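Local atomic coordinates of regulator of Ty1 transposition protein 107 (Saccharomyces cerevisiae, PDB entry 3T7K), a protein that binds phosphorylated histone H2A through its C-terminal tandem BRCT repeats, probably as part of the cell's response to DNA damage. Residues C[159-162]-C[168-171]; C[72-77]-C[235-240]; C[139-144]-C[241-246]. One frame throughout, in Å; residues are numbered along the deposited sequence.

Overall arrangement
The three contacts run along the second BRCT repeat and its junction with the first. Interaction 2 (72-77 with 235-240) is the buried junction between repeats, close to the bound phosphopeptide: K73 bonds to the modified side chain of the peptide, and L75 packs on an apolar one. Interaction 1 (159-162 with 168-171) lies about 14 Å away between centres and meets it where S159 OG bonds to K76 NZ at 2.9 Å. In interaction 3 (139-144 with 241-246) the first segment enters strand 143-147, next to strand 168-172 in the sheet, with a probable bond from N170 N to I144 O at 2.9 Å. Segment 235-240 runs straight into 241-246, and S235 OG packs on V241 CG2 at 3.8 Å.

Interaction 1. Residues C[159-162]-C[168-171]; sequences SVLK and KINV
N170 ND2 is gripped by two acceptors, D181 O and N145 OD1, while the preceding residue, I169, turns the other way, onto K162 and L161 of helix 154-163. An asparagine suits that outer position because its amide can satisfy both acceptors at once. I169 does the touching with its longer branch. CG1 lies anti to the carbonyl carbon (chi1 -55°), and the chain bends again at chi2, which carries CD1 to within 4.1 Å of L161 CB. K162 passes obliquely over the same branch: its CG comes 3.7 Å from I169 CG1, and the bend at chi3 (-81°) keeps CE at 4.1 Å from that atom. The aliphatic part of an exposed lysine thus shields an isoleucine that is itself only partly exposed. L161, by contrast, is buried, and its side chain also packs on I144, W229 and C232. Helix 154-163 and strand 168-172 are the second and third elements of a beta-alpha-beta unit that begins with strand 143-147 in the second BRCT repeat. K168 and N170 pair with I144 through backbone bonds, which fix the strand in the sheet, whereas I169 between them holds the helix by apolar contact, without any hydrogen bond between the two segments.

Interaction 2. Residues C[72-77]-C[235-240]; sequences EKFLKS and SIFHLN
L75 and F237 meet obliquely, with L75 CD2 set against the CE1 corner of the ring; the 3.3 Å between those atoms is short for two carbons, and its exact value is doubtful. F74 approaches the same corner from another direction. Its CG is anti to the backbone N (chi1 -157°), which directs the ring toward that corner; the two side chains cross at about a right angle, and F74 CD2 lies 4.2 Å from F237 CE1. From a further direction, about a right angle away from F237 as seen from L75 CD2, the CG2 branch of I236 sits 4.1 Å from that methyl and also touches L75 O, a carbonyl that accepts from H164 NE2. Replacing F237 by an alanine is likely to leave L75 CD2 without its nearest partner across the contact and F74 CD2 without its ring neighbour. Away from this apolar patch, K76 NZ bridges to E72 OE2 at 2.7 Å on the anti side of the carboxylate, and also bonds S159 OG. L239 ends helix 229-237 in a Schellman motif, its N bonding to I236 O at 2.9 Å. Packing of this short helix of the first repeat on helices of the second is the familiar inter-repeat interface of tandem BRCT domains. Leucine, isoleucine and phenylalanine suit the buried seam, where 72-77 and 235-240 meet without a hydrogen bond; the polar bonds to H164 and S159 flank it and also cross between the repeats, while K73 bonds the modified side chain of the peptide.

Interaction 3. Residues C[139-144]-C[241-246]; sequences ANIRCI and VDFTSK
A139 CB presses against V241 CG2 at 3.5 Å, closer than carbons usually come, and this is the tight heart of the contact. Alanine's single methyl suits so close an approach, and the branched valine fills the room beside it. With CG1 of V241 anti to the backbone N (chi1 166°), V241 CB and CG2 both bear on A139 CB, while CG1 lies chiefly over one face of the F243 ring, 3.4 Å above its centre. V241 also rests on W231 and S235 of helix 229-237, the helix that precedes this loop. The rim of the F243 ring reaches across to the first segment. A139 O lies near the ring plane at its edge, 3.6 Å from F243 CZ, where the ring hydrogens carry a slight positive charge. I141 makes a looser approach, its CD1 4.1 Å from the same CZ as the two side chains slide past each other in opposite directions.

The other side of 241-246 turns toward solvent and is organised by polar groups instead. D242 to S245 form a type I turn whose closing backbone bond is weak, so the aspartate probably does much of the holding. D242 OD1 takes T244 OG1 at 2.8 Å on its syn side and T244 N at 3.2 Å from well above the carboxylate plane, the latter making an Asx turn. Threonine suits the exposed position because its hydroxyl adds a second donor to the backbone N-H.

In the first segment, N140 leaves helix 135-138 through a Schellman motif, and its ND2 bonds to N16 O of the second subunit. Between the segments themselves no hydrogen bond forms: the loop is shaped by its own polar turn, and the two segments are held together mainly by apolar contact, with one carbonyl at the ring edge.

Interaction 1. Residues C[159-162]-C[168-171]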
loop_
_atom_site.group_PDB
_atom_site.type_symbol
_atom_site.label_atom_id
_atom_site.label_comp_id
_atom_site.label_asym_id
_atom_site.label_seq_id
_atom_site.Cartn_x
_atom_site.Cartn_y
_atom_site.Cartn_z
ATOM N N SER C 159 5.692 12.843 16.536
ATOM C CA SER C 159 5.250 11.654 15.829
ATOM C C SER C 159 3.937 11.932 15.112
ATOM O O SER C 159 3.776 11.558 13.954
ATOM C CB SER C 159 5.104 10.476 16.799
ATOM O OG SER C 159 4.818 9.282 16.088
ATOM N N VAL C 160 3.017 12.617 15.793
ATOM C CA VAL C 160 1.758 13.053 15.187
ATOM C C VAL C 160 1.973 13.946 13.955
ATOM O O VAL C 160 1.377 13.734 12.888
ATOM C CB VAL C 160 0.896 13.813 16.209
ATOM C CG1 VAL C 160 -0.232 14.535 15.517
ATOM C CG2 VAL C 160 0.365 12.859 17.275
ATOM N N LEU C 161 2.844 14.941 14.096
ATOM C CA LEU C 161 3.091 15.886 13.009
ATOM C C LEU C 161 3.740 15.210 11.812
ATOM O O LEU C 161 3.485 15.568 10.667
ATOM C CB LEU C 161 3.987 17.036 13.488
ATOM C CG LEU C 161 3.394 18.008 14.518
ATOM C CD1 LEU C 161 4.428 19.068 14.962
ATOM C CD2 LEU C 161 2.161 18.684 13.956
ATOM N N LYS C 162 4.618 14.256 12.069
ATOM C CA LYS C 162 5.278 13.580 10.970
ATOM C C LYS C 162 4.269 12.650 10.300
ATOM O O LYS C 162 4.313 12.446 9.081
ATOM C CB LYS C 162 6.511 12.818 11.459
ATOM C CG LYS C 162 7.689 13.720 11.777
ATOM C CD LYS C 162 8.868 12.932 12.342
ATOM C CE LYS C 162 8.682 12.637 13.826
ATOM N NZ LYS C 162 9.858 11.923 14.408
ATOM N N LYS C 168 10.741 17.130 8.762
ATOM C CA LYS C 168 11.758 17.425 9.760
ATOM C C LYS C 168 11.186 18.208 10.934
ATOM O O LYS C 168 10.544 19.254 10.755
ATOM C CB LYS C 168 12.931 18.190 9.140
ATOM C CG LYS C 168 13.716 17.402 8.106
ATOM C CD LYS C 168 15.183 17.821 8.114
ATOM C CE LYS C 168 15.951 17.214 6.945
ATOM N NZ LYS C 168 17.406 17.559 6.988
ATOM N N ILE C 169 11.433 17.686 12.131
ATOM C CA ILE C 169 11.024 18.310 13.376
ATOM C C ILE C 169 12.279 18.715 14.128
ATOM O O ILE C 169 12.967 17.870 14.698
ATOM C CB ILE C 169 10.274 17.329 14.279
ATOM C CG1 ILE C 169 9.080 16.714 13.540
ATOM C CG2 ILE C 169 9.833 18.041 15.554
ATOM C CD1 ILE C 169 8.031 17.726 13.196
ATOM N N ASN C 170 12.572 20.007 14.136
ATOM C CA ASN C 170 13.761 20.516 14.801
ATOM C C ASN C 170 13.387 21.037 16.174
ATOM O O ASN C 170 12.666 22.026 16.287
ATOM C CB ASN C 170 14.351 21.650 13.966
ATOM C CG ASN C 170 15.611 22.239 14.579
ATOM O OD1 ASN C 170 16.371 21.548 15.261
ATOM N ND2 ASN C 170 15.828 23.534 14.349
ATOM N N VAL C 171 13.859 20.384 17.226
ATOM C CA VAL C 171 13.507 20.823 18.572
ATOM C C VAL C 171 14.424 21.927 19.098
ATOM O O VAL C 171 15.652 21.827 19.033
ATOM C CB VAL C 171 13.500 19.653 19.552
ATOM C CG1 VAL C 171 13.096 20.136 20.937
ATOM C CG2 VAL C 171 12.539 18.574 19.052
#

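Interaction 2. Residues C[72-77]-C[235-240]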
loop_
_atom_site.group_PDB
_atom_site.type_symbol
_atom_site.label_atom_id
_atom_site.label_comp_id
_atom_site.label_asym_id
_atom_site.label_seq_id
_atom_site.Cartn_x
_atom_site.Cartn_y
_atom_site.Cartn_z
ATOM N N GLU C 72 -3.055 10.970 20.788
ATOM C CA GLU C 72 -2.168 10.644 19.678
ATOM C C GLU C 72 -2.843 9.703 18.674
ATOM O O GLU C 72 -2.744 9.885 17.459
ATOM C CB GLU C 72 -0.891 9.993 20.208
ATOM C CG GLU C 72 0.070 9.541 19.123
ATOM C CD GLU C 72 1.316 8.894 19.694
ATOM O OE1 GLU C 72 1.332 8.623 20.912
ATOM O OE2 GLU C 72 2.285 8.657 18.936
ATOM N N LYS C 73 -3.543 8.700 19.189
ATOM C CA LYS C 73 -4.178 7.704 18.325
ATOM C C LYS C 73 -5.259 8.299 17.447
ATOM O O LYS C 73 -5.287 8.049 16.237
ATOM C CB LYS C 73 -4.749 6.556 19.152
ATOM C CG LYS C 73 -3.768 5.435 19.382
ATOM C CD LYS C 73 -4.395 4.373 20.270
ATOM C CE LYS C 73 -3.556 3.119 20.306
ATOM N NZ LYS C 73 -3.978 2.250 21.437
ATOM N N PHE C 74 -6.151 9.083 18.049
ATOM C CA PHE C 74 -7.172 9.747 17.265
ATOM C C PHE C 74 -6.571 10.648 16.189
ATOM O O PHE C 74 -6.982 10.591 15.042
ATOM C CB PHE C 74 -8.149 10.543 18.129
ATOM C CG PHE C 74 -9.460 10.773 17.454
ATOM C CD1 PHE C 74 -10.495 9.855 17.593
ATOM C CD2 PHE C 74 -9.640 11.856 16.609
ATOM C CE1 PHE C 74 -11.704 10.038 16.943
ATOM C CE2 PHE C 74 -10.850 12.047 15.957
ATOM C CZ PHE C 74 -11.886 11.129 16.126
ATOM N N LEU C 75 -5.598 11.481 16.557
ATOM C CA LEU C 75 -5.038 12.422 15.590
ATOM C C LEU C 75 -4.352 11.672 14.464
ATOM O O LEU C 75 -4.418 12.075 13.293
ATOM C CB LEU C 75 -4.044 13.368 16.272
ATOM C CG LEU C 75 -4.677 14.295 17.308
ATOM C CD1 LEU C 75 -3.594 15.030 18.104
ATOM C CD2 LEU C 75 -5.610 15.265 16.633
ATOM N N LYS C 76 -3.684 10.581 14.817
ATOM C CA LYS C 76 -2.988 9.784 13.810
ATOM C C LYS C 76 -3.963 9.035 12.919
ATOM O O LYS C 76 -3.684 8.808 11.739
ATOM C CB LYS C 76 -2.021 8.790 14.445
ATOM C CG LYS C 76 -0.619 9.341 14.707
ATOM C CD LYS C 76 0.204 8.310 15.481
ATOM C CE LYS C 76 1.636 8.761 15.694
ATOM N NZ LYS C 76 2.403 7.730 16.449
ATOM N N SER C 77 -5.102 8.630 13.480
ATOM C CA SER C 77 -6.068 7.893 12.674
ATOM C C SER C 77 -6.463 8.752 11.474
ATOM O O SER C 77 -6.874 8.233 10.432
ATOM C CB SER C 77 -7.301 7.524 13.491
ATOM O OG SER C 77 -8.204 8.607 13.564
ATOM N N SER C 235 -6.060 22.035 12.360
ATOM C CA SER C 235 -5.787 21.681 10.970
ATOM C C SER C 235 -6.009 20.173 10.748
ATOM O O SER C 235 -6.548 19.774 9.730
ATOM C CB SER C 235 -4.359 22.050 10.577
ATOM O OG SER C 235 -4.098 23.421 10.819
ATOM N N ILE C 236 -5.589 19.354 11.705
ATOM C CA ILE C 236 -5.715 17.914 11.563
ATOM C C ILE C 236 -7.184 17.496 11.605
ATOM O O ILE C 236 -7.627 16.733 10.763
ATOM C CB ILE C 236 -4.891 17.168 12.613
ATOM C CG1 ILE C 236 -3.403 17.380 12.340
ATOM C CG2 ILE C 236 -5.207 15.666 12.590
ATOM C CD1 ILE C 236 -2.521 17.063 13.527
ATOM N N PHE C 237 -7.939 18.029 12.561
ATOM C CA PHE C 237 -9.372 17.735 12.667
ATOM C C PHE C 237 -10.145 18.139 11.429
ATOM O O PHE C 237 -11.169 17.545 11.123
ATOM C CB PHE C 237 -9.995 18.441 13.867
ATOM C CG PHE C 237 -9.635 17.829 15.168
ATOM C CD1 PHE C 237 -9.146 16.540 15.219
ATOM C CD2 PHE C 237 -9.772 18.545 16.345
ATOM C CE1 PHE C 237 -8.805 15.966 16.423
ATOM C CE2 PHE C 237 -9.434 17.983 17.550
ATOM C CZ PHE C 237 -8.949 16.686 17.590
ATOM N N HIS C 238 -9.669 19.172 10.738
ATOM C CA HIS C 238 -10.299 19.631 9.508
ATOM C C HIS C 238 -9.601 19.062 8.278
ATOM O O HIS C 238 -10.021 19.320 7.150
ATOM C CB HIS C 238 -10.249 21.161 9.430
ATOM C CG HIS C 238 -11.134 21.852 10.420
ATOM N ND1 HIS C 238 -10.797 23.047 11.014
ATOM C CD2 HIS C 238 -12.353 21.518 10.909
ATOM C CE1 HIS C 238 -11.762 23.417 11.837
ATOM N NE2 HIS C 238 -12.721 22.509 11.787
ATOM N N LEU C 239 -8.518 18.316 8.490
ATOM C CA LEU C 239 -7.632 17.924 7.392
ATOM C C LEU C 239 -7.411 19.065 6.392
ATOM O O LEU C 239 -7.341 18.853 5.179
ATOM C CB LEU C 239 -8.144 16.666 6.689
ATOM C CG LEU C 239 -7.936 15.416 7.545
ATOM C CD1 LEU C 239 -8.296 14.142 6.774
ATOM C CD2 LEU C 239 -6.502 15.370 8.002
ATOM N N ASN C 240 -7.286 20.281 6.915
ATOM C CA ASN C 240 -6.990 21.430 6.077
ATOM C C ASN C 240 -6.276 22.511 6.888
ATOM O O ASN C 240 -6.683 22.823 8.008
ATOM C CB ASN C 240 -8.276 21.999 5.501
ATOM C CG ASN C 240 -8.032 23.208 4.617
ATOM O OD1 ASN C 240 -7.322 23.116 3.616
ATOM N ND2 ASN C 240 -8.632 24.344 4.974
#

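Interaction 3. Residues C[139-144]-C[241-246]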
loop_
_atom_site.group_PDB
_atom_site.type_symbol
_atom_site.label_atom_id
_atom_site.label_comp_id
_atom_site.label_asym_id
_atom_site.label_seq_id
_atom_site.Cartn_x
_atom_site.Cartn_y
_atom_site.Cartn_z
ATOM N N ALA C 139 -0.049 21.979 2.725
ATOM C CA ALA C 139 0.048 23.371 3.162
ATOM C C ALA C 139 1.442 23.936 2.964
ATOM O O ALA C 139 1.717 25.079 3.338
ATOM C CB ALA C 139 -0.352 23.497 4.630
ATOM N N ASN C 140 2.329 23.126 2.394
ATOM C CA ASN C 140 3.721 23.519 2.239
ATOM C C ASN C 140 4.388 23.830 3.558
ATOM O O ASN C 140 5.206 24.738 3.646
ATOM C CB ASN C 140 3.840 24.717 1.306
ATOM C CG ASN C 140 3.691 24.323 -0.138
ATOM O OD1 ASN C 140 4.202 23.285 -0.560
ATOM N ND2 ASN C 140 2.983 25.137 -0.902
ATOM N N ILE C 141 4.020 23.071 4.584
ATOM C CA ILE C 141 4.710 23.089 5.851
ATOM C C ILE C 141 5.500 21.776 5.907
ATOM O O ILE C 141 4.933 20.713 6.156
ATOM C CB ILE C 141 3.724 23.160 7.030
ATOM C CG1 ILE C 141 2.786 24.373 6.915
ATOM C CG2 ILE C 141 4.470 23.185 8.350
ATOM C CD1 ILE C 141 3.469 25.691 6.955
ATOM N N ARG C 142 6.805 21.849 5.663
ATOM C CA ARG C 142 7.619 20.641 5.557
ATOM C C ARG C 142 8.586 20.471 6.729
ATOM O O ARG C 142 8.655 19.399 7.329
ATOM C CB ARG C 142 8.366 20.617 4.214
ATOM C CG ARG C 142 9.156 19.331 3.963
ATOM C CD ARG C 142 9.618 19.225 2.515
ATOM N NE ARG C 142 8.499 19.034 1.598
ATOM N NH1 ARG C 142 9.835 18.627 -0.232
ATOM N NH2 ARG C 142 7.548 18.595 -0.449
ATOM N N CYS C 143 9.332 21.530 7.052
ATOM C CA CYS C 143 10.264 21.495 8.172
ATOM C C CYS C 143 9.882 22.551 9.195
ATOM O O CYS C 143 9.716 23.721 8.866
ATOM C CB CYS C 143 11.691 21.739 7.700
ATOM S SG CYS C 143 12.184 20.750 6.274
ATOM N N ILE C 144 9.734 22.137 10.437
ATOM C CA ILE C 144 9.331 23.071 11.470
ATOM C C ILE C 144 10.273 23.021 12.651
ATOM O O ILE C 144 11.074 22.100 12.796
ATOM C CB ILE C 144 7.932 22.752 12.004
ATOM C CG1 ILE C 144 7.940 21.363 12.641
ATOM C CG2 ILE C 144 6.904 22.848 10.900
ATOM C CD1 ILE C 144 6.799 21.125 13.592
ATOM N N VAL C 241 -5.193 23.054 6.348
ATOM C CA VAL C 241 -4.588 24.233 6.959
ATOM C C VAL C 241 -5.280 25.463 6.406
ATOM O O VAL C 241 -5.191 25.751 5.215
ATOM C CB VAL C 241 -3.087 24.327 6.668
ATOM C CG1 VAL C 241 -2.572 25.710 7.025
ATOM C CG2 VAL C 241 -2.347 23.264 7.456
ATOM N N ASP C 242 -5.992 26.185 7.258
ATOM C CA ASP C 242 -6.648 27.404 6.808
ATOM C C ASP C 242 -5.762 28.604 7.137
ATOM O O ASP C 242 -5.638 28.990 8.296
ATOM C CB ASP C 242 -8.005 27.546 7.484
ATOM C CG ASP C 242 -8.687 28.854 7.158
ATOM O OD1 ASP C 242 -8.389 29.449 6.088
ATOM O OD2 ASP C 242 -9.522 29.284 7.984
ATOM N N PHE C 243 -5.143 29.180 6.114
ATOM C CA PHE C 243 -4.180 30.249 6.314
ATOM C C PHE C 243 -4.838 31.606 6.518
ATOM O O PHE C 243 -4.157 32.585 6.816
ATOM C CB PHE C 243 -3.185 30.309 5.157
ATOM C CG PHE C 243 -2.058 29.310 5.273
ATOM C CD1 PHE C 243 -1.120 29.420 6.288
ATOM C CD2 PHE C 243 -1.937 28.269 4.359
ATOM C CE1 PHE C 243 -0.075 28.510 6.395
ATOM C CE2 PHE C 243 -0.898 27.354 4.451
ATOM C CZ PHE C 243 0.041 27.479 5.468
ATOM N N THR C 244 -6.158 31.664 6.363
ATOM C CA THR C 244 -6.879 32.915 6.559
ATOM C C THR C 244 -7.369 33.004 7.999
ATOM O O THR C 244 -7.908 34.022 8.414
ATOM C CB THR C 244 -8.092 33.062 5.610
ATOM O OG1 THR C 244 -9.115 32.140 5.998
ATOM C CG2 THR C 244 -7.699 32.808 4.161
ATOM N N SER C 245 -7.180 31.923 8.750
ATOM C CA SER C 245 -7.600 31.858 10.137
ATOM C C SER C 245 -6.548 32.486 11.044
ATOM O O SER C 245 -5.355 32.230 10.872
ATOM C CB SER C 245 -7.830 30.399 10.529
ATOM O OG SER C 245 -7.863 30.240 11.937
ATOM N N LYS C 246 -6.974 33.318 11.993
ATOM C CA LYS C 246 -6.035 33.953 12.919
ATOM C C LYS C 246 -6.067 33.247 14.258
ATOM O O LYS C 246 -5.254 33.528 15.145
ATOM C CB LYS C 246 -6.311 35.459 13.083
ATOM C CG LYS C 246 -6.052 36.257 11.815
ATOM C CD LYS C 246 -4.864 35.694 11.038
ATOM C CE LYS C 246 -4.784 36.263 9.622
ATOM N NZ LYS C 246 -4.347 37.686 9.578
#